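Transcriptional regulator, LacI family protein (Rhodococcus jostii, PDB 3K9C) probably acts as a DNA-binding transcriptional regulator of the LacI family, with a periplasmic-binding-protein-like domain of the kind that senses small ligands. Local coordinates at residues T79-V93 with R96-G108. Residues are numbered along the deposited sequence; the frame is centred on the assembly and turned at random.
Sequences TDELGALADRVPALV and RASGLPGVGAVRG
Gly104 O takes a hydrogen bond from Val93 N at 2.9 Å (156° at the hydrogen) and, beside it, a CA-H...O contact from Leu92 CA at 3.1 Å. Gly104 N in turn donates to Ala91 O, 3.1 Å away. A third backbone bond, Val106 N to Val93 O, completes the parallel pairing of Leu92 with Gly104 and Val93 with Ala105. On the sheet face carrying Val93, its CG2 methyl lies 3.6 Å from Ala105 CB and also meets Arg96 CG and Ser98 CB, so the returning loop closes over this valine. Arg96 is folded back side-on, NE and NH2 both gripping Ala97 O, with NE to Ala97 O at 2.8 Å and the oxygen in the guanidinium plane, while NH1 binds Thr75 O and Phe77 O. With an alanine in place of Arg96, the carbonyls of Thr75, Phe77 and Ala97 would probably lose a common donor, leaving the loop over Val93 less firmly held. Further along, Leu100, its CG anti to the backbone N (chi1 -170°), lays CD2 over the helix backbone, 3.7 Å from Gly83 CA. Val103 CG2 reaches Ala86 CB at 3.8 Å. Helix 79-86 and the loop thus pack together on the Val93 face; on the Leu92 face, Leu92 and Val106 touch each other and helix 240-255. Strands 91-94 and 104-108 are parallel neighbours in the mostly parallel sheet of this periplasmic-binding-protein-like subdomain, joined by a loop instead of a helix, with strand 67-73 beyond the former and strand 262-270 beyond the latter.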
ATOM      1  N   THR B  79     -22.015  17.342   3.759  1.00 41.58           N
ATOM      2  CA  THR B  79     -23.043  17.779   2.821  1.00 43.47           C
ATOM      3  C   THR B  79     -22.672  19.055   2.074  1.00 43.85           C
ATOM      4  O   THR B  79     -22.869  19.155   0.862  1.00 45.70           O
ATOM      5  CB  THR B  79     -24.384  18.027   3.549  1.00 44.31           C
ATOM      6  OG1 THR B  79     -24.758  16.852   4.278  1.00 44.43           O
ATOM      7  CG2 THR B  79     -25.479  18.371   2.548  1.00 43.81           C
ATOM      8  N   ASP B  80     -22.138  20.025   2.806  1.00 44.65           N
ATOM      9  CA  ASP B  80     -21.756  21.317   2.243  1.00 45.33           C
ATOM     10  C   ASP B  80     -20.622  21.238   1.221  1.00 44.55           C
ATOM     11  O   ASP B  80     -20.720  21.797   0.128  1.00 44.35           O
ATOM     12  CB  ASP B  80     -21.366  22.268   3.375  1.00 47.75           C
ATOM     13  CG  ASP B  80     -22.374  22.258   4.515  1.00 52.11           C
ATOM     14  OD1 ASP B  80     -22.508  21.207   5.182  1.00 54.53           O
ATOM     15  OD2 ASP B  80     -23.037  23.295   4.740  1.00 52.27           O
ATOM     16  N   GLU B  81     -19.541  20.554   1.582  1.00 43.58           N
ATOM     17  CA  GLU B  81     -18.401  20.410   0.684  1.00 41.59           C
ATOM     18  C   GLU B  81     -18.820  19.649  -0.575  1.00 39.56           C
ATOM     19  O   GLU B  81     -18.428  20.008  -1.682  1.00 37.49           O
ATOM     20  CB  GLU B  81     -17.263  19.674   1.398  1.00 43.07           C
ATOM     21  CG  GLU B  81     -16.737  20.403   2.631  1.00 45.81           C
ATOM     22  CD  GLU B  81     -15.747  19.571   3.430  1.00 46.59           C
ATOM     23  OE1 GLU B  81     -16.149  18.522   3.978  1.00 45.75           O
ATOM     24  OE2 GLU B  81     -14.565  19.967   3.508  1.00 47.77           O
ATOM     25  N   LEU B  82     -19.611  18.594  -0.402  1.00 38.40           N
ATOM     26  CA  LEU B  82     -20.085  17.816  -1.541  1.00 39.61           C
ATOM     27  C   LEU B  82     -20.954  18.708  -2.418  1.00 39.32           C
ATOM     28  O   LEU B  82     -20.782  18.757  -3.635  1.00 38.43           O
ATOM     29  CB  LEU B  82     -20.910  16.615  -1.075  1.00 39.13           C
ATOM     30  CG  LEU B  82     -20.128  15.385  -0.627  1.00 39.77           C
ATOM     31  CD1 LEU B  82     -21.072  14.355  -0.034  1.00 40.32           C
ATOM     32  CD2 LEU B  82     -19.381  14.810  -1.827  1.00 39.85           C
ATOM     33  N   GLY B  83     -21.889  19.411  -1.784  1.00 40.12           N
ATOM     34  CA  GLY B  83     -22.774  20.296  -2.516  1.00 39.86           C
ATOM     35  C   GLY B  83     -22.001  21.255  -3.395  1.00 40.11           C
ATOM     36  O   GLY B  83     -22.254  21.349  -4.593  1.00 40.37           O
ATOM     37  N   ALA B  84     -21.046  21.962  -2.801  1.00 39.85           N
ATOM     38  CA  ALA B  84     -20.241  22.919  -3.546  1.00 39.44           C
ATOM     39  C   ALA B  84     -19.544  22.245  -4.725  1.00 39.83           C
ATOM     40  O   ALA B  84     -19.429  22.823  -5.807  1.00 40.27           O
ATOM     41  CB  ALA B  84     -19.217  23.561  -2.626  1.00 39.85           C
ATOM     42  N   LEU B  85     -19.080  21.019  -4.513  1.00 38.24           N
ATOM     43  CA  LEU B  85     -18.400  20.284  -5.570  1.00 37.27           C
ATOM     44  C   LEU B  85     -19.370  19.898  -6.679  1.00 36.48           C
ATOM     45  O   LEU B  85     -19.050  20.002  -7.863  1.00 35.19           O
ATOM     46  CB  LEU B  85     -17.742  19.020  -5.005  1.00 37.43           C
ATOM     47  CG  LEU B  85     -17.128  18.103  -6.066  1.00 35.61           C
ATOM     48  CD1 LEU B  85     -15.995  18.832  -6.759  1.00 36.17           C
ATOM     49  CD2 LEU B  85     -16.639  16.812  -5.426  1.00 36.38           C
ATOM     50  N   ALA B  86     -20.555  19.448  -6.284  1.00 37.18           N
ATOM     51  CA  ALA B  86     -21.585  19.038  -7.228  1.00 38.34           C
ATOM     52  C   ALA B  86     -22.067  20.221  -8.068  1.00 40.36           C
ATOM     53  O   ALA B  86     -22.582  20.037  -9.170  1.00 39.46           O
ATOM     54  CB  ALA B  86     -22.751  18.413  -6.482  1.00 37.06           C
ATOM     55  N   ASP B  87     -21.894  21.434  -7.547  1.00 41.67           N
ATOM     56  CA  ASP B  87     -22.318  22.626  -8.275  1.00 43.07           C
ATOM     57  C   ASP B  87     -21.351  22.982  -9.391  1.00 42.76           C
ATOM     58  O   ASP B  87     -21.650  23.830 -10.231  1.00 44.94           O
ATOM     59  CB  ASP B  87     -22.459  23.823  -7.329  1.00 43.98           C
ATOM     60  CG  ASP B  87     -23.602  23.657  -6.345  1.00 46.50           C
ATOM     61  OD1 ASP B  87     -24.718  23.296  -6.780  1.00 46.67           O
ATOM     62  OD2 ASP B  87     -23.388  23.897  -5.135  1.00 48.53           O
ATOM     63  N   ARG B  88     -20.195  22.331  -9.413  1.00 41.92           N
ATOM     64  CA  ARG B  88     -19.205  22.615 -10.443  1.00 41.26           C
ATOM     65  C   ARG B  88     -19.048  21.490 -11.453  1.00 40.31           C
ATOM     66  O   ARG B  88     -18.723  21.728 -12.622  1.00 40.61           O
ATOM     67  CB  ARG B  88     -17.848  22.891  -9.806  1.00 44.63           C
ATOM     68  CG  ARG B  88     -17.836  24.037  -8.823  1.00 49.06           C
ATOM     69  CD  ARG B  88     -16.406  24.444  -8.581  1.00 53.77           C
ATOM     70  NE  ARG B  88     -15.741  24.702  -9.855  1.00 57.48           N
ATOM     71  CZ  ARG B  88     -14.430  24.855 -10.002  1.00 59.07           C
ATOM     72  NH1 ARG B  88     -13.628  24.779  -8.947  1.00 61.16           N
ATOM     73  NH2 ARG B  88     -13.921  25.080 -11.207  1.00 59.73           N
ATOM     74  N   VAL B  89     -19.282  20.263 -11.011  1.00 37.56           N
ATOM     75  CA  VAL B  89     -19.134  19.125 -11.896  1.00 36.49           C
ATOM     76  C   VAL B  89     -19.909  17.938 -11.354  1.00 34.91           C
ATOM     77  O   VAL B  89     -20.065  17.801 -10.139  1.00 35.60           O
ATOM     78  CB  VAL B  89     -17.645  18.732 -12.014  1.00 37.92           C
ATOM     79  CG1 VAL B  89     -17.113  18.301 -10.638  1.00 38.52           C
ATOM     80  CG2 VAL B  89     -17.468  17.615 -13.035  1.00 38.95           C
ATOM     81  N   PRO B  90     -20.432  17.079 -12.244  1.00 33.09           N
ATOM     82  CA  PRO B  90     -21.173  15.920 -11.739  1.00 31.31           C
ATOM     83  C   PRO B  90     -20.230  15.140 -10.819  1.00 29.91           C
ATOM     84  O   PRO B  90     -19.041  14.986 -11.125  1.00 28.20           O
ATOM     85  CB  PRO B  90     -21.519  15.156 -13.012  1.00 32.29           C
ATOM     86  CG  PRO B  90     -21.696  16.263 -14.017  1.00 33.55           C
ATOM     87  CD  PRO B  90     -20.510  17.154 -13.715  1.00 32.48           C
ATOM     88  N   ALA B  91     -20.753  14.663  -9.695  1.00 28.02           N
ATOM     89  CA  ALA B  91     -19.934  13.932  -8.734  1.00 27.11           C
ATOM     90  C   ALA B  91     -20.588  12.650  -8.230  1.00 26.03           C
ATOM     91  O   ALA B  91     -21.812  12.548  -8.142  1.00 26.16           O
ATOM     92  CB  ALA B  91     -19.587  14.844  -7.553  1.00 24.57           C
ATOM     93  N   LEU B  92     -19.743  11.679  -7.895  1.00 26.86           N
ATOM     94  CA  LEU B  92     -20.175  10.381  -7.390  1.00 26.13           C
ATOM     95  C   LEU B  92     -19.173   9.879  -6.352  1.00 26.27           C
ATOM     96  O   LEU B  92     -17.955   9.904  -6.574  1.00 24.95           O
ATOM     97  CB  LEU B  92     -20.277   9.380  -8.549  1.00 25.49           C
ATOM     98  CG  LEU B  92     -20.804   7.968  -8.285  1.00 26.29           C
ATOM     99  CD1 LEU B  92     -21.469   7.449  -9.559  1.00 27.45           C
ATOM    100  CD2 LEU B  92     -19.671   7.038  -7.856  1.00 25.07           C
ATOM    101  N   VAL B  93     -19.687   9.444  -5.208  1.00 25.27           N
ATOM    102  CA  VAL B  93     -18.838   8.928  -4.146  1.00 26.28           C
ATOM    103  C   VAL B  93     -18.862   7.401  -4.175  1.00 26.30           C
ATOM    104  O   VAL B  93     -19.848   6.793  -4.599  1.00 25.36           O
ATOM    105  CB  VAL B  93     -19.316   9.409  -2.755  1.00 26.27           C
ATOM    106  CG1 VAL B  93     -19.356  10.936  -2.720  1.00 25.79           C
ATOM    107  CG2 VAL B  93     -20.684   8.820  -2.433  1.00 28.55           C
ATOM    108  N   ARG B  96     -19.541   4.608   0.133  1.00 29.40           N
ATOM    109  CA  ARG B  96     -20.330   5.337   1.120  1.00 30.60           C
ATOM    110  C   ARG B  96     -21.512   6.012   0.444  1.00 31.37           C
ATOM    111  O   ARG B  96     -21.537   6.158  -0.779  1.00 30.93           O
ATOM    112  CB  ARG B  96     -19.489   6.411   1.823  1.00 30.62           C
ATOM    113  CG  ARG B  96     -18.990   7.516   0.903  1.00 32.86           C
ATOM    114  CD  ARG B  96     -18.650   8.799   1.664  1.00 35.45           C
ATOM    115  NE  ARG B  96     -19.842   9.581   1.990  1.00 37.04           N
ATOM    116  CZ  ARG B  96     -19.824  10.774   2.584  1.00 40.53           C
ATOM    117  NH1 ARG B  96     -18.673  11.339   2.934  1.00 40.66           N
ATOM    118  NH2 ARG B  96     -20.962  11.422   2.809  1.00 42.23           N
ATOM    119  N   ALA B  97     -22.491   6.416   1.246  1.00 32.22           N
ATOM    120  CA  ALA B  97     -23.663   7.102   0.731  1.00 33.18           C
ATOM    121  C   ALA B  97     -23.304   8.582   0.598  1.00 33.58           C
ATOM    122  O   ALA B  97     -22.574   9.123   1.430  1.00 33.24           O
ATOM    123  CB  ALA B  97     -24.837   6.921   1.687  1.00 31.73           C
ATOM    124  N   SER B  98     -23.803   9.232  -0.451  1.00 33.98           N
ATOM    125  CA  SER B  98     -23.515  10.646  -0.671  1.00 34.59           C
ATOM    126  C   SER B  98     -24.222  11.493   0.374  1.00 35.92           C
ATOM    127  O   SER B  98     -23.670  12.474   0.874  1.00 34.76           O
ATOM    128  CB  SER B  98     -23.987  11.082  -2.057  1.00 35.02           C
ATOM    129  OG  SER B  98     -25.401  11.194  -2.099  1.00 33.21           O
ATOM    130  N   GLY B  99     -25.450  11.101   0.698  1.00 37.85           N
ATOM    131  CA  GLY B  99     -26.237  11.842   1.662  1.00 40.34           C
ATOM    132  C   GLY B  99     -26.752  13.116   1.020  1.00 42.86           C
ATOM    133  O   GLY B  99     -27.142  14.058   1.711  1.00 43.76           O
ATOM    134  N   LEU B 100     -26.763  13.142  -0.310  1.00 44.10           N
ATOM    135  CA  LEU B 100     -27.213  14.315  -1.045  1.00 45.53           C
ATOM    136  C   LEU B 100     -27.811  13.949  -2.402  1.00 45.87           C
ATOM    137  O   LEU B 100     -27.186  13.242  -3.193  1.00 45.18           O
ATOM    138  CB  LEU B 100     -26.030  15.264  -1.258  1.00 46.56           C
ATOM    139  CG  LEU B 100     -26.312  16.662  -1.812  1.00 48.58           C
ATOM    140  CD1 LEU B 100     -27.039  17.493  -0.758  1.00 48.86           C
ATOM    141  CD2 LEU B 100     -25.000  17.334  -2.198  1.00 47.82           C
ATOM    142  N   PRO B 101     -29.042  14.408  -2.682  1.00 45.94           N
ATOM    143  CA  PRO B 101     -29.635  14.080  -3.982  1.00 46.26           C
ATOM    144  C   PRO B 101     -28.838  14.859  -5.020  1.00 46.28           C
ATOM    145  O   PRO B 101     -28.465  16.013  -4.783  1.00 47.84           O
ATOM    146  CB  PRO B 101     -31.071  14.587  -3.850  1.00 45.89           C
ATOM    147  CG  PRO B 101     -31.333  14.484  -2.377  1.00 46.87           C
ATOM    148  CD  PRO B 101     -30.045  15.013  -1.792  1.00 46.12           C
ATOM    149  N   GLY B 102     -28.561  14.234  -6.157  1.00 45.06           N
ATOM    150  CA  GLY B 102     -27.783  14.911  -7.175  1.00 43.76           C
ATOM    151  C   GLY B 102     -26.365  14.380  -7.194  1.00 42.32           C
ATOM    152  O   GLY B 102     -25.672  14.484  -8.207  1.00 42.73           O
ATOM    153  N   VAL B 103     -25.928  13.822  -6.065  1.00 41.01           N
ATOM    154  CA  VAL B 103     -24.594  13.237  -5.956  1.00 38.08           C
ATOM    155  C   VAL B 103     -24.764  11.727  -5.922  1.00 35.85           C
ATOM    156  O   VAL B 103     -25.324  11.183  -4.975  1.00 35.33           O
ATOM    157  CB  VAL B 103     -23.863  13.685  -4.671  1.00 39.07           C
ATOM    158  CG1 VAL B 103     -22.507  12.990  -4.576  1.00 38.07           C
ATOM    159  CG2 VAL B 103     -23.662  15.194  -4.685  1.00 39.36           C
ATOM    160  N   GLY B 104     -24.284  11.055  -6.964  1.00 34.49           N
ATOM    161  CA  GLY B 104     -24.413   9.610  -7.037  1.00 32.55           C
ATOM    162  C   GLY B 104     -23.489   8.849  -6.103  1.00 31.76           C
ATOM    163  O   GLY B 104     -22.521   9.396  -5.585  1.00 30.86           O
ATOM    164  N   ALA B 105     -23.794   7.577  -5.886  1.00 30.95           N
ATOM    165  CA  ALA B 105     -22.977   6.748  -5.021  1.00 30.44           C
ATOM    166  C   ALA B 105     -23.029   5.300  -5.465  1.00 31.25           C
ATOM    167  O   ALA B 105     -24.039   4.827  -5.989  1.00 32.52           O
ATOM    168  CB  ALA B 105     -23.446   6.864  -3.597  1.00 29.29           C
ATOM    169  N   VAL B 106     -21.911   4.614  -5.266  1.00 31.27           N
ATOM    170  CA  VAL B 106     -21.756   3.207  -5.594  1.00 30.42           C
ATOM    171  C   VAL B 106     -21.014   2.639  -4.386  1.00 32.02           C
ATOM    172  O   VAL B 106     -19.830   2.927  -4.175  1.00 33.06           O
ATOM    173  CB  VAL B 106     -20.919   3.022  -6.875  1.00 30.02           C
ATOM    174  CG1 VAL B 106     -20.590   1.561  -7.075  1.00 28.44           C
ATOM    175  CG2 VAL B 106     -21.694   3.557  -8.080  1.00 28.48           C
ATOM    176  N   ARG B 107     -21.722   1.847  -3.588  1.00 30.41           N
ATOM    177  CA  ARG B 107     -21.163   1.276  -2.369  1.00 29.62           C
ATOM    178  C   ARG B 107     -21.631  -0.150  -2.123  1.00 29.56           C
ATOM    179  O   ARG B 107     -22.599  -0.621  -2.734  1.00 28.47           O
ATOM    180  CB  ARG B 107     -21.571   2.153  -1.184  1.00 28.42           C
ATOM    181  CG  ARG B 107     -23.083   2.294  -1.034  1.00 29.10           C
ATOM    182  CD  ARG B 107     -23.457   3.575  -0.313  1.00 31.16           C
ATOM    183  NE  ARG B 107     -24.901   3.736  -0.162  1.00 31.19           N
ATOM    184  CZ  ARG B 107     -25.648   3.073   0.716  1.00 33.87           C
ATOM    185  NH1 ARG B 107     -25.095   2.194   1.542  1.00 32.32           N
ATOM    186  NH2 ARG B 107     -26.958   3.282   0.761  1.00 33.16           N
ATOM    187  N   GLY B 108     -20.936  -0.831  -1.217  1.00 28.25           N
ATOM    188  CA  GLY B 108     -21.300  -2.193  -0.881  1.00 26.72           C
ATOM    189  C   GLY B 108     -22.309  -2.193   0.249  1.00 27.19           C
ATOM    190  O   GLY B 108     -22.443  -1.204   0.977  1.00 26.37           O
TER
HETATM  191  O   HOH W   1     -23.026  15.424  -8.944  1.00 29.99           O